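Local structure of probable adenylyl-sulfate kinase (Aeropyrum pernix, 2YVU) at residues K12-W17 with P113-Y118; E40-E45 with G85-C90; I77-A82 with V107-I112; V119-E124 with D164-T169. The protein probably phosphorylates adenosine 5'-phosphosulfate with ATP, giving 3'-phosphoadenylyl sulfate, the activated form of sulfate. All coordinates share one frame; numbering follows the deposited sequence.

How the interactions relate
Interactions 1, 2 and 4 lie along one parallel sheet whose strand order is 44-48, 87-91, 14-19, 114-120, 161-164; interaction 3 joins two helix ends beside it. Interactions 1 and 2 touch through the 14-19/87-91 pair, where V16 N lies 2.7 Å from V88 O, and their centres are about 11 Å apart. Interaction 3 sits about 9 Å from interaction 1, centre to centre, and V107 packs on V15 and F114. Interaction 4, across the chain's centre from interaction 3, has its centre about 29 Å away. The W17 side chain is about 3 Å from that of S94, the probable phosphoserine, and V119 about 4 Å from S24 of the probable ATP-binding P-loop.

Interaction 1 of 4, residues K12-W17 with P113-Y118; sequences KGIVVW and PFLEIY
Strands 14-17 and 114-118 run parallel with their axes 4.8 Å apart and 16° between their directions, and four backbone hydrogen bonds join them: V15 N to P113 O, L115 N to V15 O, W17 N to L115 O and I117 N to W17 O. On the face that carries V15, W17, F114 and E116, the phenyl ring of F114 reaches across to strand 14-17. Its CG is anti to the backbone N (chi1 -178°), which carries CZ to within 3.3 Å of W17 CB, while CD2 lies 3.8 Å from V15 CG1. The indole five-membered ring and the phenyl ring are tilted by 28°, with centroids 5.4 Å apart, and are slid so far that they barely overlap. V103 and V107 of helix 97-109 cover this face. The other face is aliphatic: V16 CG1 meets I117 CG1 at 3.8 Å, and I14 CD1 touches L115 CD1 at 4.1 Å. V181 of helix 170-184 packs on I14 and V16, and L177 and L180 of the same helix pack on I117. At the start of the pair, I14 CG2 lies 3.9 Å from P113 CB, the two side chains crossing at about a right angle. Polar ends are met outside the pair, E116 forming salt bridges with R100 and R104. F114 thus packs against the CB and CG end of W17, whose indole N-H bonds to the hydroxyl of S94, the probable phosphoserine residue.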
loop_
_atom_site.group_PDB
_atom_site.type_symbol
_atom_site.label_atom_id
_atom_site.label_comp_id
_atom_site.label_asym_id
_atom_site.label_seq_id
_atom_site.Cartn_x
_atom_site.Cartn_y
_atom_site.Cartn_z
ATOM N N LYS A 12 -17.872 0.527 -1.689
ATOM C CA LYS A 12 -16.655 0.620 -2.493
ATOM C C LYS A 12 -16.265 2.059 -2.785
ATOM O O LYS A 12 -17.121 2.911 -3.045
ATOM C CB LYS A 12 -16.823 -0.147 -3.805
ATOM C CG LYS A 12 -17.142 -1.630 -3.633
ATOM C CD LYS A 12 -16.003 -2.403 -2.976
ATOM C CE LYS A 12 -16.429 -3.842 -2.642
ATOM N NZ LYS A 12 -15.400 -4.615 -1.868
ATOM N N GLY A 13 -14.964 2.333 -2.739
ATOM C CA GLY A 13 -14.502 3.679 -2.997
ATOM C C GLY A 13 -14.161 3.821 -4.465
ATOM O O GLY A 13 -14.670 3.071 -5.298
ATOM N N ILE A 14 -13.292 4.776 -4.786
ATOM C CA ILE A 14 -12.882 5.010 -6.174
ATOM C C ILE A 14 -11.427 5.446 -6.159
ATOM O O ILE A 14 -10.887 5.747 -5.104
ATOM C CB ILE A 14 -13.688 6.165 -6.840
ATOM C CG1 ILE A 14 -13.474 7.463 -6.055
ATOM C CG2 ILE A 14 -15.183 5.815 -6.902
ATOM C CD1 ILE A 14 -14.154 8.677 -6.684
ATOM N N VAL A 15 -10.800 5.472 -7.328
ATOM C CA VAL A 15 -9.410 5.910 -7.448
ATOM C C VAL A 15 -9.400 7.103 -8.393
ATOM O O VAL A 15 -9.794 6.994 -9.561
ATOM C CB VAL A 15 -8.472 4.794 -8.042
ATOM C CG1 VAL A 15 -7.003 5.334 -8.161
ATOM C CG2 VAL A 15 -8.493 3.581 -7.160
ATOM N N VAL A 16 -9.003 8.256 -7.871
ATOM C CA VAL A 16 -8.913 9.451 -8.679
ATOM C C VAL A 16 -7.420 9.578 -8.960
ATOM O O VAL A 16 -6.619 9.763 -8.034
ATOM C CB VAL A 16 -9.411 10.697 -7.911
ATOM C CG1 VAL A 16 -9.276 11.919 -8.794
ATOM C CG2 VAL A 16 -10.825 10.488 -7.446
ATOM N N TRP A 17 -7.053 9.460 -10.232
ATOM C CA TRP A 17 -5.659 9.513 -10.656
ATOM C C TRP A 17 -5.278 10.815 -11.350
ATOM O O TRP A 17 -5.607 11.022 -12.534
ATOM C CB TRP A 17 -5.371 8.329 -11.578
ATOM C CG TRP A 17 -3.912 8.116 -11.851
ATOM C CD1 TRP A 17 -3.155 8.719 -12.827
ATOM C CD2 TRP A 17 -3.008 7.331 -11.071
ATOM N NE1 TRP A 17 -1.830 8.357 -12.693
ATOM C CE2 TRP A 17 -1.710 7.515 -11.618
ATOM C CE3 TRP A 17 -3.162 6.488 -9.956
ATOM C CZ2 TRP A 17 -0.581 6.905 -11.079
ATOM C CZ3 TRP A 17 -2.040 5.883 -9.427
ATOM C CH2 TRP A 17 -0.761 6.094 -9.987
ATOM N N PRO A 113 -14.056 2.059 -9.952
ATOM C CA PRO A 113 -14.039 3.165 -10.907
ATOM C C PRO A 113 -12.664 3.836 -10.872
ATOM O O PRO A 113 -12.125 4.082 -9.793
ATOM C CB PRO A 113 -15.127 4.091 -10.381
ATOM C CG PRO A 113 -16.088 3.132 -9.766
ATOM C CD PRO A 113 -15.186 2.191 -9.023
ATOM N N PHE A 114 -12.098 4.115 -12.043
ATOM C CA PHE A 114 -10.789 4.755 -12.114
ATOM C C PHE A 114 -10.935 6.030 -12.931
ATOM O O PHE A 114 -11.131 5.980 -14.146
ATOM C CB PHE A 114 -9.772 3.801 -12.758
ATOM C CG PHE A 114 -8.363 4.353 -12.824
ATOM C CD1 PHE A 114 -7.916 5.044 -13.954
ATOM C CD2 PHE A 114 -7.474 4.153 -11.771
ATOM C CE1 PHE A 114 -6.604 5.516 -14.034
ATOM C CE2 PHE A 114 -6.153 4.623 -11.835
ATOM C CZ PHE A 114 -5.714 5.304 -12.967
ATOM N N LEU A 115 -10.843 7.172 -12.259
ATOM C CA LEU A 115 -10.992 8.459 -12.933
ATOM C C LEU A 115 -9.655 9.109 -13.258
ATOM O O LEU A 115 -8.969 9.624 -12.374
ATOM C CB LEU A 115 -11.818 9.421 -12.067
ATOM C CG LEU A 115 -13.172 8.878 -11.616
ATOM C CD1 LEU A 115 -13.854 9.837 -10.649
ATOM C CD2 LEU A 115 -14.015 8.641 -12.839
ATOM N N GLU A 116 -9.291 9.091 -14.531
ATOM C CA GLU A 116 -8.041 9.689 -14.973
ATOM C C GLU A 116 -8.291 11.174 -15.231
ATOM O O GLU A 116 -9.005 11.559 -16.163
ATOM C CB GLU A 116 -7.553 8.980 -16.229
ATOM C CG GLU A 116 -6.229 9.473 -16.770
ATOM C CD GLU A 116 -5.634 8.487 -17.769
ATOM O OE1 GLU A 116 -6.391 7.671 -18.320
ATOM O OE2 GLU A 116 -4.415 8.522 -18.005
ATOM N N ILE A 117 -7.707 11.997 -14.375
ATOM C CA ILE A 117 -7.869 13.445 -14.431
ATOM C C ILE A 117 -6.628 14.123 -14.992
ATOM O O ILE A 117 -5.545 14.087 -14.384
ATOM C CB ILE A 117 -8.113 14.003 -13.013
ATOM C CG1 ILE A 117 -9.209 13.179 -12.329
ATOM C CG2 ILE A 117 -8.358 15.530 -13.070
ATOM C CD1 ILE A 117 -10.585 13.188 -13.047
ATOM N N TYR A 118 -6.786 14.767 -16.139
ATOM C CA TYR A 118 -5.657 15.454 -16.747
ATOM C C TYR A 118 -5.542 16.893 -16.255
ATOM O O TYR A 118 -6.388 17.741 -16.560
ATOM C CB TYR A 118 -5.775 15.403 -18.280
ATOM C CG TYR A 118 -4.665 16.124 -19.036
ATOM C CD1 TYR A 118 -3.361 16.174 -18.542
ATOM C CD2 TYR A 118 -4.911 16.703 -20.275
ATOM C CE1 TYR A 118 -2.320 16.788 -19.272
ATOM C CE2 TYR A 118 -3.881 17.314 -21.012
ATOM C CZ TYR A 118 -2.592 17.353 -20.501
ATOM O OH TYR A 118 -1.585 17.977 -21.223
#

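Interaction 2 of 4, residues E40-E45 with G85-C90; sequences EGYRVE and GVIVIC
V44 and I89 make the tight part of this contact, V44 CG1 lying 3.6 Å from I89 CD1. V44 carries CG1 anti to its backbone N (chi1 -172°), and the same methyl lies 3.4 Å from I87 O. L37 of helix 26-39 packs against V44, and L33 and A30 of that helix against I89, so this face is buried. The backbones are joined by I87 N to R43 O at 3.0 Å, E45 N to I87 O and I89 N to E45 O. These bonds pair V44 with I87 and E45 with V88 in parallel register, placing strand 44-48, outermost within the chain, beside 87-91 in the parallel sheet of a P-loop kinase fold. N-terminal to the paired residues the contact is looser. I87 CD1 makes an off-centre CH-pi contact with the Y42 ring, 4.3 Å from its centroid and 29° off the ring normal. At the edge of the Y42 ring a water bridges the two backbones, accepting from R43 N at 2.9 Å and donating to G85 O at 2.7 Å. G85, at positive phi, is the C' residue of the Schellman motif that ends helix 64-82. On the face with E45 and V86, E45 CG touches V86 CG1 at 4.0 Å, and the E45 chain then bends at chi2 (-70°), carrying its carboxylate away to a salt bridge with R83 and a hydrogen bond with N84, both of the second subunit. The guanidinium of R43 likewise leaves the strand pair, donating to the carbonyl oxygens of I10 and E11 of that subunit.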
loop_
_atom_site.group_PDB
_atom_site.type_symbol
_atom_site.label_atom_id
_atom_site.label_comp_id
_atom_site.label_asym_id
_atom_site.label_seq_id
_atom_site.Cartn_x
_atom_site.Cartn_y
_atom_site.Cartn_z
ATOM N N GLU A 40 -16.724 16.140 4.744
ATOM C CA GLU A 40 -18.074 15.620 4.529
ATOM C C GLU A 40 -18.205 14.236 5.149
ATOM O O GLU A 40 -19.264 13.619 5.087
ATOM C CB GLU A 40 -18.408 15.543 3.037
ATOM C CG GLU A 40 -18.567 16.898 2.382
ATOM C CD GLU A 40 -19.079 16.808 0.953
ATOM O OE1 GLU A 40 -19.609 15.749 0.562
ATOM O OE2 GLU A 40 -18.965 17.812 0.224
ATOM N N GLY A 41 -17.111 13.742 5.719
ATOM C CA GLY A 41 -17.134 12.442 6.376
ATOM C C GLY A 41 -16.721 11.203 5.603
ATOM O O GLY A 41 -16.921 10.095 6.079
ATOM N N TYR A 42 -16.163 11.360 4.413
ATOM C CA TYR A 42 -15.753 10.185 3.644
ATOM C C TYR A 42 -14.357 9.768 4.081
ATOM O O TYR A 42 -13.582 10.592 4.559
ATOM C CB TYR A 42 -15.705 10.498 2.149
ATOM C CG TYR A 42 -17.050 10.674 1.477
ATOM C CD1 TYR A 42 -17.822 9.570 1.133
ATOM C CD2 TYR A 42 -17.519 11.938 1.133
ATOM C CE1 TYR A 42 -19.029 9.722 0.451
ATOM C CE2 TYR A 42 -18.731 12.103 0.453
ATOM C CZ TYR A 42 -19.477 10.986 0.112
ATOM O OH TYR A 42 -20.653 11.108 -0.606
ATOM N N ARG A 43 -14.042 8.488 3.911
ATOM C CA ARG A 43 -12.712 7.972 4.219
ATOM C C ARG A 43 -11.936 8.328 2.968
ATOM O O ARG A 43 -12.342 7.941 1.869
ATOM C CB ARG A 43 -12.729 6.453 4.336
ATOM C CG ARG A 43 -13.826 5.891 5.211
ATOM C CD ARG A 43 -13.314 5.650 6.597
ATOM N NE ARG A 43 -13.937 4.467 7.182
ATOM C CZ ARG A 43 -13.606 3.966 8.367
ATOM N NH1 ARG A 43 -12.657 4.555 9.086
ATOM N NH2 ARG A 43 -14.223 2.881 8.830
ATOM N N VAL A 44 -10.827 9.044 3.126
ATOM C CA VAL A 44 -10.008 9.462 1.991
ATOM C C VAL A 44 -8.513 9.286 2.260
ATOM O O VAL A 44 -8.054 9.442 3.400
ATOM C CB VAL A 44 -10.208 10.963 1.683
ATOM C CG1 VAL A 44 -9.495 11.325 0.380
ATOM C CG2 VAL A 44 -11.701 11.303 1.594
ATOM N N GLU A 45 -7.767 8.921 1.221
ATOM C CA GLU A 45 -6.320 8.819 1.329
ATOM C C GLU A 45 -5.737 9.451 0.098
ATOM O O GLU A 45 -6.174 9.168 -1.016
ATOM C CB GLU A 45 -5.844 7.385 1.417
ATOM C CG GLU A 45 -6.217 6.714 2.714
ATOM C CD GLU A 45 -5.430 7.267 3.882
ATOM O OE1 GLU A 45 -4.454 8.001 3.649
ATOM O OE2 GLU A 45 -5.772 6.951 5.022
ATOM N N GLY A 85 -13.842 0.650 0.752
ATOM C CA GLY A 85 -14.600 1.877 0.959
ATOM C C GLY A 85 -13.896 3.218 0.944
ATOM O O GLY A 85 -14.523 4.233 1.187
ATOM N N VAL A 86 -12.611 3.237 0.614
ATOM C CA VAL A 86 -11.856 4.465 0.612
ATOM C C VAL A 86 -11.779 5.177 -0.735
ATOM O O VAL A 86 -11.626 4.545 -1.775
ATOM C CB VAL A 86 -10.413 4.186 1.067
ATOM C CG1 VAL A 86 -9.621 5.483 1.121
ATOM C CG2 VAL A 86 -10.422 3.465 2.418
ATOM N N ILE A 87 -11.871 6.498 -0.700
ATOM C CA ILE A 87 -11.730 7.314 -1.897
ATOM C C ILE A 87 -10.229 7.581 -1.970
ATOM O O ILE A 87 -9.673 8.263 -1.105
ATOM C CB ILE A 87 -12.500 8.650 -1.762
ATOM C CG1 ILE A 87 -14.020 8.376 -1.743
ATOM C CG2 ILE A 87 -12.126 9.584 -2.932
ATOM C CD1 ILE A 87 -14.887 9.627 -1.517
ATOM N N VAL A 88 -9.570 7.033 -2.988
ATOM C CA VAL A 88 -8.125 7.192 -3.101
ATOM C C VAL A 88 -7.757 8.219 -4.134
ATOM O O VAL A 88 -8.022 8.029 -5.318
ATOM C CB VAL A 88 -7.466 5.885 -3.494
ATOM C CG1 VAL A 88 -5.911 5.992 -3.326
ATOM C CG2 VAL A 88 -8.054 4.762 -2.651
ATOM N N ILE A 89 -7.171 9.319 -3.685
ATOM C CA ILE A 89 -6.768 10.371 -4.615
ATOM C C ILE A 89 -5.266 10.246 -4.851
ATOM O O ILE A 89 -4.455 10.348 -3.915
ATOM C CB ILE A 89 -7.146 11.758 -4.055
ATOM C CG1 ILE A 89 -8.667 11.807 -3.813
ATOM C CG2 ILE A 89 -6.754 12.860 -5.043
ATOM C CD1 ILE A 89 -9.098 12.920 -2.847
ATOM N N CYS A 90 -4.891 9.998 -6.102
ATOM C CA CYS A 90 -3.484 9.810 -6.440
ATOM C C CYS A 90 -2.863 10.923 -7.273
ATOM O O CYS A 90 -3.456 11.391 -8.241
ATOM C CB CYS A 90 -3.298 8.489 -7.193
ATOM S SG CYS A 90 -3.751 7.032 -6.304
HETATM O O HOH W 1 -15.360 6.710 1.982
#

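Interaction 3 of 4, residues I77-A82 with V107-I112; sequences IARLLA and VEEEGI
R79 lays its extended chain across E110, its CG and CD both 3.8 Å from E110 CB, the two side chains crossing at about a right angle. NE donates to E110 OE2 at 2.8 Å on the anti lone pair, the oxygen lying 20° out of the guanidinium plane; a second bond from NH2 to that oxygen is weak. At the edge of the guanidinium NH2 reaches E109 OE1 at 3.2 Å, in the guanidinium plane but from above the carboxylate. E110 N lies 4.1 Å above one face of the guanidinium, over its centre. The three residues form a salt-bridge network linking helix 64-82 to the C-terminal turn that follows helix 97-109, where G111, at positive phi, closes a Schellman motif before the chain turns into strand 114-120. E110 OE2 has a further salt-bridge partner in R83, so two arginines probably stabilise its negative charge. Beside the salt bridges, I112 sets CD1 against helix 64-82, 3.4 Å from R79 O and 3.5 Å from A82 CB, the latter tighter than usual carbon packing. With CG1 anti to the carbonyl carbon (chi1 -60°), CD1 reaches A82; the other branch, CG2, lies 3.7 Å from A82 CB. V15 of strand 14-19 packs against I112 as well.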
loop_
_atom_site.group_PDB
_atom_site.type_symbol
_atom_site.label_atom_id
_atom_site.label_comp_id
_atom_site.label_asym_id
_atom_site.label_seq_id
_atom_site.Cartn_x
_atom_site.Cartn_y
_atom_site.Cartn_z
ATOM N N ILE A 77 -2.058 -0.764 -3.937
ATOM C CA ILE A 77 -2.364 -0.143 -2.654
ATOM C C ILE A 77 -3.682 0.610 -2.823
ATOM O O ILE A 77 -4.549 0.570 -1.958
ATOM C CB ILE A 77 -1.262 0.845 -2.242
ATOM C CG1 ILE A 77 0.056 0.085 -2.027
ATOM C CG2 ILE A 77 -1.693 1.639 -1.021
ATOM C CD1 ILE A 77 1.300 0.985 -1.759
ATOM N N ALA A 78 -3.824 1.289 -3.949
ATOM C CA ALA A 78 -5.054 2.029 -4.236
ATOM C C ALA A 78 -6.243 1.072 -4.364
ATOM O O ALA A 78 -7.325 1.353 -3.897
ATOM C CB ALA A 78 -4.897 2.822 -5.534
ATOM N N ARG A 79 -6.028 -0.062 -5.012
ATOM C CA ARG A 79 -7.093 -1.034 -5.200
ATOM C C ARG A 79 -7.549 -1.614 -3.846
ATOM O O ARG A 79 -8.751 -1.731 -3.569
ATOM C CB ARG A 79 -6.593 -2.124 -6.157
ATOM C CG ARG A 79 -7.426 -3.396 -6.211
ATOM C CD ARG A 79 -6.925 -4.301 -7.348
ATOM N NE ARG A 79 -7.526 -5.636 -7.345
ATOM C CZ ARG A 79 -7.345 -6.543 -8.308
ATOM N NH1 ARG A 79 -6.587 -6.269 -9.363
ATOM N NH2 ARG A 79 -7.909 -7.736 -8.212
ATOM N N LEU A 80 -6.584 -1.960 -2.994
ATOM C CA LEU A 80 -6.906 -2.496 -1.684
ATOM C C LEU A 80 -7.685 -1.478 -0.855
ATOM O O LEU A 80 -8.662 -1.818 -0.207
ATOM C CB LEU A 80 -5.632 -2.873 -0.935
ATOM C CG LEU A 80 -5.219 -4.346 -0.876
ATOM C CD1 LEU A 80 -5.477 -5.035 -2.179
ATOM C CD2 LEU A 80 -3.731 -4.406 -0.502
ATOM N N LEU A 81 -7.248 -0.233 -0.855
ATOM C CA LEU A 81 -7.957 0.766 -0.060
ATOM C C LEU A 81 -9.367 0.976 -0.614
ATOM O O LEU A 81 -10.359 0.997 0.130
ATOM C CB LEU A 81 -7.187 2.095 -0.065
ATOM C CG LEU A 81 -5.904 2.180 0.792
ATOM C CD1 LEU A 81 -5.062 3.393 0.376
ATOM C CD2 LEU A 81 -6.271 2.283 2.267
ATOM N N ALA A 82 -9.456 1.108 -1.929
ATOM C CA ALA A 82 -10.738 1.371 -2.560
ATOM C C ALA A 82 -11.752 0.246 -2.393
ATOM O O ALA A 82 -12.942 0.513 -2.223
ATOM C CB ALA A 82 -10.533 1.705 -4.044
ATOM N N VAL A 107 -6.797 -1.384 -11.210
ATOM C CA VAL A 107 -7.938 -0.860 -10.434
ATOM C C VAL A 107 -9.303 -1.357 -10.967
ATOM O O VAL A 107 -10.170 -1.813 -10.191
ATOM C CB VAL A 107 -7.913 0.702 -10.413
ATOM C CG1 VAL A 107 -9.144 1.260 -9.708
ATOM C CG2 VAL A 107 -6.614 1.190 -9.679
ATOM N N GLU A 108 -9.476 -1.303 -12.287
ATOM C CA GLU A 108 -10.734 -1.701 -12.919
ATOM C C GLU A 108 -11.041 -3.178 -12.760
ATOM O O GLU A 108 -12.201 -3.563 -12.701
ATOM C CB GLU A 108 -10.733 -1.313 -14.403
ATOM C CG GLU A 108 -10.611 0.185 -14.593
ATOM C CD GLU A 108 -10.935 0.651 -15.991
ATOM O OE1 GLU A 108 -10.654 -0.088 -16.960
ATOM O OE2 GLU A 108 -11.453 1.777 -16.121
ATOM N N GLU A 109 -9.997 -3.990 -12.689
ATOM C CA GLU A 109 -10.145 -5.421 -12.506
ATOM C C GLU A 109 -10.990 -5.680 -11.251
ATOM O O GLU A 109 -11.910 -6.481 -11.263
ATOM C CB GLU A 109 -8.757 -6.054 -12.366
ATOM C CG GLU A 109 -8.758 -7.467 -11.824
ATOM C CD GLU A 109 -7.357 -8.058 -11.717
ATOM O OE1 GLU A 109 -7.192 -9.065 -10.995
ATOM O OE2 GLU A 109 -6.424 -7.521 -12.354
ATOM N N GLU A 110 -10.676 -4.981 -10.171
ATOM C CA GLU A 110 -11.415 -5.133 -8.923
ATOM C C GLU A 110 -12.833 -4.592 -9.088
ATOM O O GLU A 110 -13.650 -4.704 -8.178
ATOM C CB GLU A 110 -10.715 -4.336 -7.816
ATOM C CG GLU A 110 -11.311 -4.479 -6.424
ATOM C CD GLU A 110 -10.976 -5.817 -5.790
ATOM O OE1 GLU A 110 -11.861 -6.396 -5.125
ATOM O OE2 GLU A 110 -9.821 -6.282 -5.947
ATOM N N GLY A 111 -13.118 -3.978 -10.233
ATOM C CA GLY A 111 -14.441 -3.399 -10.440
ATOM C C GLY A 111 -14.529 -1.991 -9.858
ATOM O O GLY A 111 -15.608 -1.426 -9.694
ATOM N N ILE A 112 -13.374 -1.408 -9.560
ATOM C CA ILE A 112 -13.315 -0.067 -8.989
ATOM C C ILE A 112 -13.211 1.020 -10.050
ATOM O O ILE A 112 -12.391 0.932 -10.959
ATOM C CB ILE A 112 -12.099 0.057 -8.040
ATOM C CG1 ILE A 112 -12.235 -0.971 -6.925
ATOM C CG2 ILE A 112 -12.006 1.470 -7.463
ATOM C CD1 ILE A 112 -11.014 -1.066 -6.043
#

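Interaction 4 of 4, residues V119-E124 with D164-T169; sequences VKASLE and DTESNT
Where strand 114-120 ends and the chain turns into helix 123-129, it meets the turn that follows strand 161-164, outermost within the chain, K120 pairing with D164 in a single parallel bridge. K120 O takes two bonds from T165: the backbone N donates at 3.1 Å in the carbonyl plane, and OG1 at 3.0 Å from above that plane. T165 OG1 stands between its own backbone N and carbonyl carbon (chi1 68°), which turns the hydroxyl to K120 O and leaves CG2 beside V119, 3.5 Å from V119 CG1. OG1 also bonds to R129 NH1. Further along, E166 sends an extended chain across to the next turn, where OE1 accepts from S122 N at 3.0 Å, nearly along its C-O axis and close to straight at 170°. S122 itself is the N-cap of helix 123-129, its OG bonding to E125 N, so the carboxylate sits close to the start of that helix, whose dipole would probably stabilise its charge. D164 shapes the opposing turn. Its OD1 accepts from E166 N at 2.8 Å nearly along the C-O axis and from S167 N from above the carboxylate plane. K120 NZ lies 4.0 Å from D164 OD2, too long for a salt bridge. V119 packs against S24 of the probable ATP-binding loop and against K26 and I29 of helix 26-39, which follows it. The two bonds from E166 N and S167 N to D164 OD1 are those of an Asx turn and Asx motif, here at the C-terminal end of the last strand of a P-loop kinase sheet.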
loop_
_atom_site.group_PDB
_atom_site.type_symbol
_atom_site.label_atom_id
_atom_site.label_comp_id
_atom_site.label_asym_id
_atom_site.label_seq_id
_atom_site.Cartn_x
_atom_site.Cartn_y
_atom_site.Cartn_z
ATOM N N VAL A 119 -4.488 17.147 -15.479
ATOM C CA VAL A 119 -4.175 18.464 -14.942
ATOM C C VAL A 119 -3.263 19.064 -16.018
ATOM O O VAL A 119 -2.073 18.752 -16.110
ATOM C CB VAL A 119 -3.456 18.333 -13.586
ATOM C CG1 VAL A 119 -3.187 19.721 -12.984
ATOM C CG2 VAL A 119 -4.315 17.489 -12.644
ATOM N N LYS A 120 -3.854 19.936 -16.820
ATOM C CA LYS A 120 -3.202 20.520 -17.981
ATOM C C LYS A 120 -2.463 21.836 -17.823
ATOM O O LYS A 120 -3.043 22.854 -17.418
ATOM C CB LYS A 120 -4.255 20.626 -19.089
ATOM C CG LYS A 120 -3.804 21.293 -20.371
ATOM C CD LYS A 120 -4.921 21.175 -21.403
ATOM C CE LYS A 120 -4.505 21.745 -22.753
ATOM N NZ LYS A 120 -4.188 23.203 -22.658
ATOM N N ALA A 121 -1.181 21.784 -18.176
ATOM C CA ALA A 121 -0.247 22.899 -18.124
ATOM C C ALA A 121 0.904 22.601 -19.098
ATOM O O ALA A 121 1.446 21.506 -19.100
ATOM C CB ALA A 121 0.303 23.052 -16.706
ATOM N N SER A 122 1.291 23.565 -19.925
ATOM C CA SER A 122 2.376 23.311 -20.859
ATOM C C SER A 122 3.705 23.235 -20.142
ATOM O O SER A 122 3.856 23.720 -19.021
ATOM C CB SER A 122 2.462 24.415 -21.908
ATOM O OG SER A 122 2.999 25.585 -21.334
ATOM N N LEU A 123 4.672 22.621 -20.815
ATOM C CA LEU A 123 6.025 22.464 -20.315
ATOM C C LEU A 123 6.665 23.829 -20.042
ATOM O O LEU A 123 7.275 24.040 -19.006
ATOM C CB LEU A 123 6.864 21.742 -21.368
ATOM C CG LEU A 123 8.089 20.933 -20.954
ATOM C CD1 LEU A 123 9.099 21.030 -22.083
ATOM C CD2 LEU A 123 8.681 21.433 -19.648
ATOM N N GLU A 124 6.544 24.745 -20.994
ATOM C CA GLU A 124 7.138 26.065 -20.837
ATOM C C GLU A 124 6.454 26.780 -19.700
ATOM O O GLU A 124 7.071 27.569 -18.995
ATOM C CB GLU A 124 6.981 26.895 -22.113
ATOM C CG GLU A 124 7.672 26.319 -23.329
ATOM C CD GLU A 124 7.515 27.204 -24.559
ATOM O OE1 GLU A 124 6.443 27.825 -24.727
ATOM O OE2 GLU A 124 8.462 27.267 -25.368
ATOM N N ASP A 164 -7.865 22.628 -16.704
ATOM C CA ASP A 164 -6.951 23.584 -17.321
ATOM C C ASP A 164 -6.435 24.544 -16.261
ATOM O O ASP A 164 -7.151 25.461 -15.844
ATOM C CB ASP A 164 -7.656 24.378 -18.425
ATOM C CG ASP A 164 -6.670 25.172 -19.282
ATOM O OD1 ASP A 164 -5.680 25.691 -18.728
ATOM O OD2 ASP A 164 -6.883 25.280 -20.506
ATOM N N THR A 165 -5.194 24.345 -15.824
ATOM C CA THR A 165 -4.629 25.203 -14.794
ATOM C C THR A 165 -4.122 26.551 -15.321
ATOM O O THR A 165 -3.610 27.359 -14.556
ATOM C CB THR A 165 -3.481 24.494 -14.031
ATOM O OG1 THR A 165 -2.363 24.318 -14.902
ATOM C CG2 THR A 165 -3.936 23.114 -13.519
ATOM N N GLU A 166 -4.254 26.799 -16.621
ATOM C CA GLU A 166 -3.804 28.080 -17.160
ATOM C C GLU A 166 -4.987 29.023 -17.350
ATOM O O GLU A 166 -4.872 30.235 -17.134
ATOM C CB GLU A 166 -3.032 27.877 -18.481
ATOM C CG GLU A 166 -1.523 27.600 -18.269
ATOM C CD GLU A 166 -0.753 27.273 -19.556
ATOM O OE1 GLU A 166 -0.348 26.100 -19.728
ATOM O OE2 GLU A 166 -0.542 28.187 -20.392
ATOM N N SER A 167 -6.130 28.453 -17.716
ATOM C CA SER A 167 -7.349 29.217 -17.944
ATOM C C SER A 167 -8.148 29.429 -16.674
ATOM O O SER A 167 -8.747 30.484 -16.485
ATOM C CB SER A 167 -8.256 28.484 -18.937
ATOM O OG SER A 167 -7.515 27.978 -20.025
ATOM N N ASN A 168 -8.170 28.421 -15.806
ATOM C CA ASN A 168 -8.963 28.505 -14.582
ATOM C C ASN A 168 -8.193 28.522 -13.289
ATOM O O ASN A 168 -7.048 28.069 -13.229
ATOM C CB ASN A 168 -9.970 27.350 -14.535
ATOM C CG ASN A 168 -11.000 27.440 -15.635
ATOM O OD1 ASN A 168 -10.934 26.719 -16.628
ATOM N ND2 ASN A 168 -11.955 28.337 -15.469
ATOM N N THR A 169 -8.849 29.027 -12.248
ATOM C CA THR A 169 -8.252 29.106 -10.925
ATOM C C THR A 169 -8.304 27.724 -10.252
ATOM O O THR A 169 -8.994 26.818 -10.725
ATOM C CB THR A 169 -9.025 30.078 -10.025
ATOM O OG1 THR A 169 -10.359 29.601 -9.872
ATOM C CG2 THR A 169 -9.065 31.483 -10.647
#